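Local coordinates for putative peptide binding protein (PDB 3NOH) that is of unknown function but probably binds peptides through an alpha/beta domain that resembles those of periplasmic binding proteins, at residues P29-L34 against K109-L114; E41-F46 against L60-Y65; S79-L84 against V91-Y96. One frame throughout, in Å; residues are numbered along the deposited sequence. Where two conformers were deposited one is given.

Interaction 1: residues P29-L34 against K109-L114; sequences PLLDKL and KYEAFL
Leu-31 meets Glu-111 where the two segments come nearest, with CA atoms 6.8 Å apart. In one of its two conformers, its CD2 methyl lies across the aliphatic part of the glutamate, 3.6 Å from Glu-111 CB and nearly as close to CG. There CG of Leu-31 stands anti to the backbone N (chi1 177°), and this swings CD2 over that chain. Leu-31 O accepts a hydrogen bond from Leu-34 N at 2.8 Å, which closes a short turn around Asp-32 and Lys-33. This turn belongs to the link between strand 22-27 and helix 37-47, while Glu-111 sits just before strand 112-116. The contact therefore ties a helix-leading loop to the start of a strand in the central mixed sheet. Lys-33 comes next. From CG onward its chain is fully extended and carries NZ to the carboxylate of Glu-111. The salt bridge is loose: NZ is 3.3 Å from Glu-111 OE1 and 3.4 Å from OE2, and both hydrogen bonds are weak. The ammonium bonds more firmly to the carbonyl of Ser-61, and OE1 also accepts from the backbone N of Asp-63. With an alanine in place of Glu-111, Lys-33 would probably lose its negative mate, the N-H of Asp-63 its side-chain acceptor, and Leu-31 CD2 its contact with CG. Last in the segment, buried Leu-34 brings CD1 to 3.5 Å from the backbone O of Glu-111 and also packs on Leu-60.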
ATOM      1  N   PRO A  29      10.481  -4.156  -1.613  1.00 27.20           N
ATOM      2  CA  PRO A  29      11.243  -4.960  -0.656  1.00 29.62           C
ATOM      3  C   PRO A  29      12.743  -4.645  -0.574  1.00 32.04           C
ATOM      4  O   PRO A  29      13.466  -5.157   0.302  1.00 31.88           O
ATOM      5  CB  PRO A  29      11.014  -6.386  -1.169  1.00 32.50           C
ATOM      6  CG  PRO A  29      10.890  -6.228  -2.632  1.00 30.25           C
ATOM      7  CD  PRO A  29      10.199  -4.906  -2.858  1.00 30.31           C
ATOM      8  N   LEU A  30      13.223  -3.827  -1.499  1.00 29.37           N
ATOM      9  CA  LEU A  30      14.609  -3.431  -1.514  1.00 33.91           C
ATOM     10  C   LEU A  30      14.832  -2.193  -0.626  1.00 33.96           C
ATOM     11  O   LEU A  30      15.973  -1.879  -0.307  1.00 40.08           O
ATOM     12  CB  LEU A  30      15.084  -3.190  -2.958  1.00 35.00           C
ATOM     13  CG  LEU A  30      15.022  -4.452  -3.858  1.00 46.15           C
ATOM     14  CD1 LEU A  30      15.605  -4.194  -5.250  1.00 50.53           C
ATOM     15  CD2 LEU A  30      15.740  -5.620  -3.186  1.00 47.25           C
ATOM     16  N   LEU A  31      13.760  -1.538  -0.208  1.00 32.78           N
ATOM     17  CA  LEU A  31      13.845  -0.409   0.738  0.50 34.69           C
ATOM     18  C   LEU A  31      14.247  -0.941   2.112  1.00 38.56           C
ATOM     19  O   LEU A  31      13.567  -1.814   2.678  1.00 35.83           O
ATOM     20  CB  LEU A  31      12.491   0.309   0.792  0.50 31.63           C
ATOM     21  CG  LEU A  31      12.238   1.495   1.736  0.50 32.80           C
ATOM     22  CD1 LEU A  31      12.876   2.760   1.212  0.50 29.66           C
ATOM     23  CD2 LEU A  31      10.733   1.680   1.921  0.50 24.45           C
ATOM     24  N   ASP A  32      15.365  -0.436   2.654  1.00 42.11           N
ATOM     25  CA  ASP A  32      15.885  -0.898   3.924  1.00 44.79           C
ATOM     26  C   ASP A  32      14.807  -1.064   4.967  1.00 39.81           C
ATOM     27  O   ASP A  32      14.750  -2.093   5.641  1.00 41.85           O
ATOM     28  CB  ASP A  32      16.979   0.049   4.435  1.00 50.10           C
ATOM     29  CG  ASP A  32      18.322  -0.184   3.744  1.00 63.41           C
ATOM     30  OD1 ASP A  32      18.430  -1.183   2.988  1.00 70.20           O
ATOM     31  OD2 ASP A  32      19.270   0.621   3.950  1.00 76.38           O
ATOM     32  N   LYS A  33      13.938  -0.074   5.084  1.00 39.44           N
ATOM     33  CA  LYS A  33      12.933  -0.112   6.134  1.00 40.59           C
ATOM     34  C   LYS A  33      11.808  -1.092   5.956  1.00 37.88           C
ATOM     35  O   LYS A  33      11.083  -1.360   6.902  1.00 35.78           O
ATOM     36  CB  LYS A  33      12.380   1.250   6.391  1.00 42.21           C
ATOM     37  CG  LYS A  33      11.546   1.861   5.371  1.00 44.15           C
ATOM     38  CD  LYS A  33      11.186   3.209   5.933  1.00 50.70           C
ATOM     39  CE  LYS A  33      10.514   4.056   4.907  1.00 40.49           C
ATOM     40  NZ  LYS A  33      10.354   5.442   5.479  1.00 39.55           N
ATOM     41  N   LEU A  34      11.635  -1.589   4.737  1.00 33.36           N
ATOM     42  CA  LEU A  34      10.632  -2.614   4.485  1.00 31.22           C
ATOM     43  C   LEU A  34      11.308  -3.913   4.037  1.00 33.63           C
ATOM     44  O   LEU A  34      10.646  -4.767   3.486  1.00 33.57           O
ATOM     45  CB  LEU A  34       9.626  -2.133   3.439  1.00 29.68           C
ATOM     46  CG  LEU A  34       8.627  -1.039   3.859  1.00 28.75           C
ATOM     47  CD1 LEU A  34       7.817  -0.588   2.641  1.00 29.47           C
ATOM     48  CD2 LEU A  34       7.722  -1.482   5.052  1.00 32.81           C
ATOM     49  N   LYS A 109      11.050   4.243  -7.093  1.00 23.89           N
ATOM     50  CA  LYS A 109      11.066   5.449  -6.266  0.50 24.52           C
ATOM     51  C   LYS A 109       9.743   5.533  -5.497  1.00 21.16           C
ATOM     52  O   LYS A 109       8.914   6.475  -5.630  1.00 21.70           O
ATOM     53  CB  LYS A 109      11.463   6.677  -7.093  0.50 24.28           C
ATOM     54  CG  LYS A 109      12.978   6.635  -7.449  0.50 27.14           C
ATOM     55  CD  LYS A 109      13.384   7.306  -8.800  0.50 37.65           C
ATOM     56  CE  LYS A 109      13.518   8.848  -8.758  0.50 41.86           C
ATOM     57  NZ  LYS A 109      14.908   9.368  -8.520  0.50 41.32           N
ATOM     58  N   TYR A 110       9.531   4.515  -4.655  1.00 21.79           N
ATOM     59  CA  TYR A 110       8.359   4.452  -3.812  1.00 21.18           C
ATOM     60  C   TYR A 110       8.669   3.564  -2.626  1.00 23.32           C
ATOM     61  O   TYR A 110       9.630   2.811  -2.672  1.00 22.07           O
ATOM     62  CB  TYR A 110       7.101   3.931  -4.579  1.00 21.81           C
ATOM     63  CG  TYR A 110       7.147   2.436  -4.834  1.00 19.85           C
ATOM     64  CD1 TYR A 110       7.909   1.903  -5.855  1.00 22.82           C
ATOM     65  CD2 TYR A 110       6.407   1.566  -4.035  1.00 21.43           C
ATOM     66  CE1 TYR A 110       7.935   0.512  -6.081  1.00 22.69           C
ATOM     67  CE2 TYR A 110       6.443   0.193  -4.226  1.00 23.24           C
ATOM     68  CZ  TYR A 110       7.194  -0.324  -5.268  1.00 23.96           C
ATOM     69  OH  TYR A 110       7.279  -1.666  -5.479  1.00 25.98           O
ATOM     70  N   GLU A 111       7.828   3.622  -1.601  1.00 20.92           N
ATOM     71  CA  GLU A 111       7.940   2.755  -0.428  1.00 21.36           C
ATOM     72  C   GLU A 111       6.826   1.739  -0.525  1.00 22.54           C
ATOM     73  O   GLU A 111       7.095   0.526  -0.613  1.00 23.34           O
ATOM     74  CB  GLU A 111       7.898   3.582   0.877  1.00 21.93           C
ATOM     75  CG  GLU A 111       8.964   4.688   0.817  1.00 24.42           C
ATOM     76  CD  GLU A 111       9.151   5.489   2.075  1.00 28.45           C
ATOM     77  OE1 GLU A 111       8.240   5.501   2.900  1.00 22.69           O
ATOM     78  OE2 GLU A 111      10.213   6.157   2.196  1.00 30.18           O
ATOM     79  N   ALA A 112       5.581   2.209  -0.513  1.00 20.10           N
ATOM     80  CA  ALA A 112       4.390   1.345  -0.724  1.00 20.52           C
ATOM     81  C   ALA A 112       3.378   2.087  -1.580  1.00 19.76           C
ATOM     82  O   ALA A 112       3.421   3.310  -1.691  1.00 20.00           O
ATOM     83  CB  ALA A 112       3.749   0.858   0.602  1.00 20.97           C
ATOM     84  N   PHE A 113       2.487   1.357  -2.235  1.00 18.84           N
ATOM     85  CA  PHE A 113       1.371   1.968  -2.905  1.00 19.41           C
ATOM     86  C   PHE A 113       0.144   1.109  -2.868  1.00 19.94           C
ATOM     87  O   PHE A 113       0.215  -0.124  -2.680  1.00 20.14           O
ATOM     88  CB  PHE A 113       1.680   2.423  -4.353  1.00 19.98           C
ATOM     89  CG  PHE A 113       1.907   1.317  -5.359  1.00 19.79           C
ATOM     90  CD1 PHE A 113       0.840   0.739  -6.008  1.00 20.88           C
ATOM     91  CD2 PHE A 113       3.188   0.878  -5.649  1.00 18.98           C
ATOM     92  CE1 PHE A 113       1.029  -0.243  -6.948  1.00 20.46           C
ATOM     93  CE2 PHE A 113       3.390  -0.104  -6.590  1.00 20.54           C
ATOM     94  CZ  PHE A 113       2.303  -0.692  -7.230  1.00 23.07           C
ATOM     95  N   LEU A 114      -0.991   1.748  -3.123  1.00 19.12           N
ATOM     96  CA  LEU A 114      -2.268   1.078  -3.352  1.00 19.70           C
ATOM     97  C   LEU A 114      -2.740   1.404  -4.741  1.00 20.57           C
ATOM     98  O   LEU A 114      -2.659   2.557  -5.156  1.00 20.37           O
ATOM     99  CB  LEU A 114      -3.306   1.601  -2.367  1.00 21.17           C
ATOM    100  CG  LEU A 114      -3.206   1.086  -0.941  1.00 23.25           C
ATOM    101  CD1 LEU A 114      -3.970   2.024   0.016  1.00 24.98           C
ATOM    102  CD2 LEU A 114      -3.734  -0.362  -0.861  1.00 23.66           C
TER

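Interaction 2: residues E41-F46 against L60-Y65; sequences EQLKAF and LSFDIY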
ATOM      1  N   GLU A  41       5.069  -9.251   5.902  1.00 35.05           N
ATOM      2  CA  GLU A  41       3.971 -10.209   6.140  1.00 38.76           C
ATOM      3  C   GLU A  41       2.998  -9.654   7.182  1.00 39.22           C
ATOM      4  O   GLU A  41       1.780  -9.772   7.028  1.00 37.68           O
ATOM      5  CB  GLU A  41       4.509 -11.597   6.538  1.00 42.48           C
ATOM      6  CG  GLU A  41       5.232 -12.362   5.393  1.00 43.45           C
ATOM      7  CD  GLU A  41       4.349 -12.514   4.126  1.00 50.28           C
ATOM      8  OE1 GLU A  41       3.177 -12.951   4.254  1.00 51.08           O
ATOM      9  OE2 GLU A  41       4.816 -12.171   3.016  1.00 49.35           O
ATOM     10  N   GLN A  42       3.525  -9.012   8.238  1.00 36.88           N
ATOM     11  CA  GLN A  42       2.628  -8.395   9.220  1.00 36.19           C
ATOM     12  C   GLN A  42       1.763  -7.349   8.566  1.00 35.49           C
ATOM     13  O   GLN A  42       0.560  -7.288   8.847  1.00 34.89           O
ATOM     14  CB  GLN A  42       3.390  -7.758  10.374  1.00 36.62           C
ATOM     15  CG  GLN A  42       3.947  -8.692  11.369  1.00 41.16           C
ATOM     16  CD  GLN A  42       4.461  -7.928  12.569  1.00 45.00           C
ATOM     17  OE1 GLN A  42       3.696  -7.241  13.228  1.00 49.16           O
ATOM     18  NE2 GLN A  42       5.752  -8.043  12.851  1.00 48.88           N
ATOM     19  N   LEU A  43       2.375  -6.525   7.702  1.00 32.55           N
ATOM     20  CA  LEU A  43       1.615  -5.477   6.973  1.00 29.46           C
ATOM     21  C   LEU A  43       0.529  -6.055   6.062  1.00 32.04           C
ATOM     22  O   LEU A  43      -0.581  -5.503   5.978  1.00 33.40           O
ATOM     23  CB  LEU A  43       2.492  -4.506   6.175  1.00 28.67           C
ATOM     24  CG  LEU A  43       3.303  -3.517   6.997  1.00 29.28           C
ATOM     25  CD1 LEU A  43       4.406  -2.877   6.139  1.00 27.68           C
ATOM     26  CD2 LEU A  43       2.320  -2.466   7.623  1.00 29.84           C
ATOM     27  N   LYS A  44       0.845  -7.141   5.354  1.00 31.41           N
ATOM     28  CA  LYS A  44      -0.165  -7.794   4.563  1.00 32.42           C
ATOM     29  C   LYS A  44      -1.353  -8.221   5.413  1.00 37.09           C
ATOM     30  O   LYS A  44      -2.509  -7.971   5.046  1.00 37.50           O
ATOM     31  CB  LYS A  44       0.438  -9.026   3.859  1.00 31.40           C
ATOM     32  CG  LYS A  44       1.401  -8.685   2.747  1.00 32.11           C
ATOM     33  CD  LYS A  44       2.061  -9.928   2.201  1.00 35.61           C
ATOM     34  CE  LYS A  44       3.084  -9.656   1.130  1.00 39.99           C
ATOM     35  NZ  LYS A  44       3.716 -10.941   0.697  1.00 37.44           N
ATOM     36  N   ALA A  45      -1.052  -8.880   6.536  1.00 36.38           N
ATOM     37  CA  ALA A  45      -2.068  -9.354   7.457  1.00 39.01           C
ATOM     38  C   ALA A  45      -2.874  -8.174   7.989  1.00 41.38           C
ATOM     39  O   ALA A  45      -4.088  -8.272   8.180  1.00 43.79           O
ATOM     40  CB  ALA A  45      -1.428 -10.136   8.623  1.00 41.23           C
ATOM     41  N   PHE A  46      -2.199  -7.063   8.264  1.00 36.13           N
ATOM     42  CA  PHE A  46      -2.902  -5.903   8.809  1.00 38.81           C
ATOM     43  C   PHE A  46      -3.872  -5.331   7.799  1.00 37.51           C
ATOM     44  O   PHE A  46      -5.018  -5.027   8.131  1.00 40.19           O
ATOM     45  CB  PHE A  46      -1.929  -4.807   9.214  1.00 36.49           C
ATOM     46  CG  PHE A  46      -2.579  -3.676  10.002  1.00 33.60           C
ATOM     47  CD1 PHE A  46      -3.224  -2.621   9.321  1.00 34.96           C
ATOM     48  CD2 PHE A  46      -2.513  -3.659  11.371  1.00 36.95           C
ATOM     49  CE1 PHE A  46      -3.808  -1.578  10.034  1.00 37.45           C
ATOM     50  CE2 PHE A  46      -3.104  -2.622  12.113  1.00 39.97           C
ATOM     51  CZ  PHE A  46      -3.747  -1.581  11.424  1.00 37.42           C
ATOM     52  N   LEU A  60       7.850   1.861  12.817  1.00 33.68           N
ATOM     53  CA  LEU A  60       7.602   1.622  11.441  1.00 31.96           C
ATOM     54  C   LEU A  60       7.010   2.882  10.851  1.00 30.59           C
ATOM     55  O   LEU A  60       5.956   3.347  11.286  1.00 29.51           O
ATOM     56  CB  LEU A  60       6.642   0.455  11.268  1.00 34.97           C
ATOM     57  CG  LEU A  60       6.293   0.119   9.822  1.00 30.82           C
ATOM     58  CD1 LEU A  60       7.512  -0.281   8.963  1.00 34.25           C
ATOM     59  CD2 LEU A  60       5.285  -1.019   9.861  1.00 33.85           C
ATOM     60  N   SER A  61       7.681   3.445   9.849  1.00 29.72           N
ATOM     61  CA  SER A  61       7.192   4.651   9.250  1.00 26.65           C
ATOM     62  C   SER A  61       7.418   4.560   7.763  1.00 26.83           C
ATOM     63  O   SER A  61       8.541   4.293   7.379  1.00 30.31           O
ATOM     64  CB  SER A  61       8.009   5.846   9.784  1.00 33.91           C
ATOM     65  OG  SER A  61       7.458   7.044   9.307  1.00 38.94           O
ATOM     66  N   PHE A  62       6.378   4.807   6.959  1.00 24.92           N
ATOM     67  CA  PHE A  62       6.477   4.699   5.501  1.00 23.61           C
ATOM     68  C   PHE A  62       5.312   5.393   4.846  1.00 25.31           C
ATOM     69  O   PHE A  62       4.291   5.668   5.482  1.00 24.92           O
ATOM     70  CB  PHE A  62       6.614   3.241   5.004  1.00 24.40           C
ATOM     71  CG  PHE A  62       5.411   2.377   5.261  1.00 23.00           C
ATOM     72  CD1 PHE A  62       5.254   1.735   6.497  1.00 24.64           C
ATOM     73  CD2 PHE A  62       4.428   2.219   4.309  1.00 23.85           C
ATOM     74  CE1 PHE A  62       4.111   0.961   6.730  1.00 26.44           C
ATOM     75  CE2 PHE A  62       3.293   1.407   4.548  1.00 26.92           C
ATOM     76  CZ  PHE A  62       3.144   0.788   5.758  1.00 27.22           C
ATOM     77  N   ASP A  63       5.482   5.726   3.582  1.00 21.46           N
ATOM     78  CA  ASP A  63       4.446   6.375   2.816  1.00 21.48           C
ATOM     79  C   ASP A  63       3.729   5.352   1.942  1.00 21.90           C
ATOM     80  O   ASP A  63       4.325   4.403   1.390  1.00 20.81           O
ATOM     81  CB  ASP A  63       5.052   7.479   1.936  1.00 21.99           C
ATOM     82  CG  ASP A  63       5.695   8.615   2.740  1.00 28.39           C
ATOM     83  OD1 ASP A  63       5.332   8.806   3.894  1.00 30.85           O
ATOM     84  OD2 ASP A  63       6.594   9.305   2.170  1.00 34.06           O
ATOM     85  N   ILE A  64       2.451   5.611   1.696  1.00 19.57           N
ATOM     86  CA  ILE A  64       1.671   4.867   0.732  1.00 20.15           C
ATOM     87  C   ILE A  64       1.206   5.810  -0.371  1.00 19.75           C
ATOM     88  O   ILE A  64       0.514   6.790  -0.103  1.00 19.83           O
ATOM     89  CB  ILE A  64       0.409   4.205   1.355  1.00 21.38           C
ATOM     90  CG1 ILE A  64       0.844   3.238   2.461  1.00 21.11           C
ATOM     91  CG2 ILE A  64      -0.398   3.465   0.263  1.00 22.77           C
ATOM     92  CD1 ILE A  64      -0.296   2.638   3.313  1.00 22.77           C
ATOM     93  N   TYR A  65       1.591   5.563  -1.603  1.00 19.54           N
ATOM     94  CA  TYR A  65       1.137   6.354  -2.741  1.00 17.90           C
ATOM     95  C   TYR A  65      -0.182   5.835  -3.306  1.00 20.55           C
ATOM     96  O   TYR A  65      -0.482   4.655  -3.230  1.00 19.93           O
ATOM     97  CB  TYR A  65       2.177   6.345  -3.857  1.00 19.07           C
ATOM     98  CG  TYR A  65       3.515   6.932  -3.538  1.00 20.00           C
ATOM     99  CD1 TYR A  65       3.716   7.745  -2.455  1.00 21.42           C
ATOM    100  CD2 TYR A  65       4.573   6.716  -4.416  1.00 20.04           C
ATOM    101  CE1 TYR A  65       4.976   8.324  -2.191  1.00 23.88           C
ATOM    102  CE2 TYR A  65       5.811   7.276  -4.182  1.00 21.86           C
ATOM    103  CZ  TYR A  65       5.996   8.106  -3.097  1.00 25.87           C
ATOM    104  OH  TYR A  65       7.253   8.652  -2.857  1.00 27.82           O
TER
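Leu-43 sets both methyls obliquely against CE1 and CZ of the Phe-62 ring. CD2 is 3.8 Å from Phe-62 CZ, and CD1 is 3.9 Å from CE1. The two side chains come from opposite directions, one from helix 37-47, the other from strand 61-67. Leu-43 CG lies anti to its carbonyl carbon (chi1 -72°), and the branch then splits so that each methyl reaches the same two ring atoms. Phe-62 holds its CG between the backbone N and the carbonyl carbon (chi1 66°), which sends the ring toward the helix. Leu-60 completes the group. Its CD2 touches Leu-43 CD2 at 4.0 Å, and its CG lies in the ring plane at the edge of Phe-62. The backbones stay well apart, with Leu-43 CA 10.3 Å from Leu-60 CA, and side chains fill the interval. This is a helix packed on one face of a sheet, as in other alpha/beta domains. Met-27 and Leu-84 also touch Leu-43, and Val-91 touches Phe-62. On the helix, Lys-44 NZ meets Glu-41 OE2 on its syn side at 2.8 Å and has a second acidic partner in Asp-129. Across the contact there is no hydrogen bond and no charge pair. All three touching residues are buried, so the contact depends on shape fit and exclusion of water, not on directional bonds.

Interaction 3: residues S79-L84 against V91-Y96; sequences SLCERL and VQIKQY
Helix 79-84 and strand 91-96 run almost antiparallel, at 168°, with their axes 8.1 Å apart at closest approach. The backbones are nearest at Cys-81 and Val-91, whose CA atoms are 6.0 Å apart. Cys-81 points at the strand and carries most of the contact on the helix side. Its SG, placed anti to the backbone N (chi1 -167°), lies against the strand backbone, 3.1 Å from Val-91 O. Its CB packs instead on Ile-93, 3.7 Å from CG1, with Ile-93 CD1 a little farther off. The small side chain thus touches the backbone of Val-91 and the side chain of Ile-93. The segments belong to the beta-alpha-beta crossover formed by strand 61-67, helix 71-86 and strand 90-96. The two strands are parallel neighbours, and the helix covers them on its return path. One turn further along the helix, Leu-84 takes up Val-91. Its CD1 sits against both methyls of the valine, 3.9 Å from CG2 and 4.0 Å from CG1, and the side chains meet at a slant. Leu-84 also touches Phe-46 of helix 37-47, so it links this contact to a second helix. Val-91 and Ile-93 both lean on Ile-64 of the neighbouring strand. Gln-92, between them, turns away from the helix, and its NE2 bonds to Asp-63 OD1.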
ATOM      1  N   SER A  79      -8.457   6.028   5.425  1.00 28.11           N
ATOM      2  CA  SER A  79      -8.974   5.219   6.533  1.00 28.21           C
ATOM      3  C   SER A  79      -7.932   4.225   7.046  1.00 28.25           C
ATOM      4  O   SER A  79      -7.776   4.052   8.266  1.00 29.64           O
ATOM      5  CB  SER A  79     -10.235   4.474   6.071  1.00 34.37           C
ATOM      6  OG  SER A  79     -11.318   5.377   5.961  1.00 38.83           O
ATOM      7  N   LEU A  80      -7.256   3.559   6.110  1.00 27.67           N
ATOM      8  CA  LEU A  80      -6.176   2.606   6.419  1.00 27.88           C
ATOM      9  C   LEU A  80      -5.068   3.322   7.172  1.00 27.90           C
ATOM     10  O   LEU A  80      -4.522   2.775   8.131  1.00 27.33           O
ATOM     11  CB  LEU A  80      -5.628   1.967   5.138  1.00 28.47           C
ATOM     12  CG  LEU A  80      -4.418   1.057   5.290  1.00 28.51           C
ATOM     13  CD1 LEU A  80      -4.698  -0.165   6.193  1.00 31.22           C
ATOM     14  CD2 LEU A  80      -3.866   0.558   3.895  1.00 26.04           C
ATOM     15  N   CYS A  81      -4.761   4.543   6.731  1.00 26.89           N
ATOM     16  CA  CYS A  81      -3.753   5.390   7.419  1.00 27.85           C
ATOM     17  C   CYS A  81      -4.106   5.612   8.891  1.00 27.62           C
ATOM     18  O   CYS A  81      -3.272   5.508   9.804  1.00 27.77           O
ATOM     19  CB  CYS A  81      -3.664   6.739   6.692  1.00 25.46           C
ATOM     20  SG  CYS A  81      -2.248   7.699   7.197  1.00 28.38           S
ATOM     21  N   GLU A  82      -5.370   5.942   9.155  1.00 27.83           N
ATOM     22  CA  GLU A  82      -5.841   6.063  10.506  1.00 29.77           C
ATOM     23  C   GLU A  82      -5.645   4.755  11.330  1.00 28.65           C
ATOM     24  O   GLU A  82      -5.183   4.784  12.484  1.00 28.90           O
ATOM     25  CB  GLU A  82      -7.306   6.468  10.494  1.00 31.81           C
ATOM     26  CG  GLU A  82      -7.828   6.776  11.836  1.00 40.04           C
ATOM     27  CD  GLU A  82      -9.271   7.264  11.768  1.00 54.26           C
ATOM     28  OE1 GLU A  82      -9.730   7.655  10.658  1.00 58.11           O
ATOM     29  OE2 GLU A  82      -9.923   7.236  12.827  1.00 56.03           O
ATOM     30  N   ARG A  83      -5.969   3.619  10.722  1.00 28.48           N
ATOM     31  CA  ARG A  83      -5.812   2.356  11.448  0.50 30.70           C
ATOM     32  C   ARG A  83      -4.327   2.039  11.676  1.00 28.84           C
ATOM     33  O   ARG A  83      -3.972   1.580  12.774  1.00 32.16           O
ATOM     34  CB  ARG A  83      -6.540   1.200  10.747  0.50 29.18           C
ATOM     35  CG  ARG A  83      -8.058   1.354  10.716  0.50 31.90           C
ATOM     36  CD  ARG A  83      -8.765   0.080  10.158  0.50 32.92           C
ATOM     37  NE  ARG A  83      -8.292  -0.374   8.841  0.50 36.65           N
ATOM     38  CZ  ARG A  83      -8.754   0.068   7.669  0.50 33.12           C
ATOM     39  NH1 ARG A  83      -9.689   1.009   7.632  0.50 33.09           N
ATOM     40  NH2 ARG A  83      -8.291  -0.438   6.534  0.50 38.74           N
ATOM     41  N   LEU A  84      -3.478   2.280  10.674  1.00 29.45           N
ATOM     42  CA  LEU A  84      -2.049   2.042  10.847  1.00 30.17           C
ATOM     43  C   LEU A  84      -1.466   2.934  11.928  1.00 30.04           C
ATOM     44  O   LEU A  84      -0.744   2.447  12.792  1.00 30.30           O
ATOM     45  CB  LEU A  84      -1.301   2.213   9.518  1.00 28.69           C
ATOM     46  CG  LEU A  84      -1.469   1.062   8.508  1.00 27.16           C
ATOM     47  CD1 LEU A  84      -1.004   1.569   7.106  1.00 29.81           C
ATOM     48  CD2 LEU A  84      -0.713  -0.208   9.040  1.00 32.12           C
ATOM     49  N   VAL A  91       2.403   6.360   9.276  1.00 25.08           N
ATOM     50  CA  VAL A  91       2.206   6.264   7.836  1.00 23.03           C
ATOM     51  C   VAL A  91       1.524   7.535   7.322  1.00 21.95           C
ATOM     52  O   VAL A  91       0.723   8.167   8.041  1.00 23.14           O
ATOM     53  CB  VAL A  91       1.364   5.005   7.513  1.00 23.56           C
ATOM     54  CG1 VAL A  91       0.977   4.932   6.059  1.00 22.82           C
ATOM     55  CG2 VAL A  91       2.162   3.735   7.946  1.00 24.40           C
ATOM     56  N   GLN A  92       1.938   7.938   6.127  1.00 22.40           N
ATOM     57  CA  GLN A  92       1.302   9.025   5.357  1.00 20.44           C
ATOM     58  C   GLN A  92       0.811   8.471   4.026  1.00 21.26           C
ATOM     59  O   GLN A  92       1.448   7.586   3.417  1.00 20.37           O
ATOM     60  CB  GLN A  92       2.309  10.168   5.046  1.00 22.35           C
ATOM     61  CG  GLN A  92       2.967  10.714   6.188  1.00 26.08           C
ATOM     62  CD  GLN A  92       3.933  11.815   5.829  1.00 27.67           C
ATOM     63  OE1 GLN A  92       3.801  12.941   6.298  1.00 28.88           O
ATOM     64  NE2 GLN A  92       4.953  11.479   4.980  1.00 26.24           N
ATOM     65  N   ILE A  93      -0.307   9.000   3.542  1.00 19.78           N
ATOM     66  CA  ILE A  93      -0.810   8.760   2.191  1.00 18.05           C
ATOM     67  C   ILE A  93      -0.431  10.037   1.350  1.00 17.24           C
ATOM     68  O   ILE A  93      -0.620  11.158   1.767  1.00 19.53           O
ATOM     69  CB  ILE A  93      -2.334   8.621   2.146  1.00 18.83           C
ATOM     70  CG1 ILE A  93      -2.849   7.584   3.192  1.00 20.10           C
ATOM     71  CG2 ILE A  93      -2.796   8.261   0.692  1.00 19.86           C
ATOM     72  CD1 ILE A  93      -2.185   6.214   3.039  1.00 22.37           C
ATOM     73  N   LYS A  94       0.119   9.767   0.160  1.00 17.33           N
ATOM     74  CA  LYS A  94       0.516  10.804  -0.802  0.50 18.09           C
ATOM     75  C   LYS A  94      -0.033  10.444  -2.153  1.00 17.84           C
ATOM     76  O   LYS A  94       0.263   9.359  -2.698  1.00 19.58           O
ATOM     77  CB  LYS A  94       2.037  10.879  -0.900  0.50 19.60           C
ATOM     78  CG  LYS A  94       2.687  11.387   0.334  0.50 19.91           C
ATOM     79  CD  LYS A  94       4.164  11.657   0.122  0.50 22.64           C
ATOM     80  CE  LYS A  94       4.781  12.062   1.408  0.50 19.16           C
ATOM     81  NZ  LYS A  94       6.290  12.079   1.323  0.50 23.83           N
ATOM     82  N   GLN A  95      -0.861  11.333  -2.688  1.00 18.57           N
ATOM     83  CA  GLN A  95      -1.494  11.120  -3.984  1.00 18.16           C
ATOM     84  C   GLN A  95      -0.656  11.788  -5.069  1.00 18.45           C
ATOM     85  O   GLN A  95      -0.090  12.877  -4.892  1.00 19.84           O
ATOM     86  CB  GLN A  95      -2.963  11.582  -4.013  1.00 18.76           C
ATOM     87  CG  GLN A  95      -3.223  13.086  -4.075  1.00 19.72           C
ATOM     88  CD  GLN A  95      -3.161  13.821  -2.754  1.00 19.60           C
ATOM     89  OE1 GLN A  95      -2.229  13.625  -1.943  1.00 19.98           O
ATOM     90  NE2 GLN A  95      -4.108  14.735  -2.537  1.00 21.09           N
ATOM     91  N   TYR A  96      -0.670  11.129  -6.216  1.00 20.52           N
ATOM     92  CA  TYR A  96      -0.022  11.573  -7.443  1.00 20.12           C
ATOM     93  C   TYR A  96      -0.923  11.239  -8.623  1.00 20.66           C
ATOM     94  O   TYR A  96      -1.814  10.413  -8.518  1.00 19.58           O
ATOM     95  CB  TYR A  96       1.306  10.821  -7.634  1.00 23.84           C
ATOM     96  CG  TYR A  96       2.316  11.111  -6.560  1.00 20.21           C
ATOM     97  CD1 TYR A  96       3.121  12.265  -6.573  1.00 24.14           C
ATOM     98  CD2 TYR A  96       2.367  10.295  -5.428  1.00 23.23           C
ATOM     99  CE1 TYR A  96       3.974  12.551  -5.530  1.00 29.25           C
ATOM    100  CE2 TYR A  96       3.228  10.585  -4.397  1.00 24.14           C
ATOM    101  CZ  TYR A  96       4.017  11.692  -4.438  1.00 27.34           C
ATOM    102  OH  TYR A  96       4.877  11.969  -3.376  1.00 29.99           O
TER

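All three contacts gather on one five-stranded mixed sheet. Interaction 2 lies about 9 Å from interaction 1 and 10 Å from interaction 3, centre to centre, while interactions 1 and 3 are about 14 Å apart. Along the chain, interactions 2 and 3 follow each other, and both are nested in the long loop closed by interaction 1. Strand 61-67 joins them, lying between strands 90-96 and 112-116. Backbone hydrogen bonds tie its Ile-64 to Gln-92 and its Tyr-65 to Ala-112. Helices 37-47 and 71-86 pack on the sheet and meet through Phe-46 and Arg-83. The strand order, with strand 22-27 antiparallel to its neighbours, is consistent with a type II periplasmic-binding-protein domain.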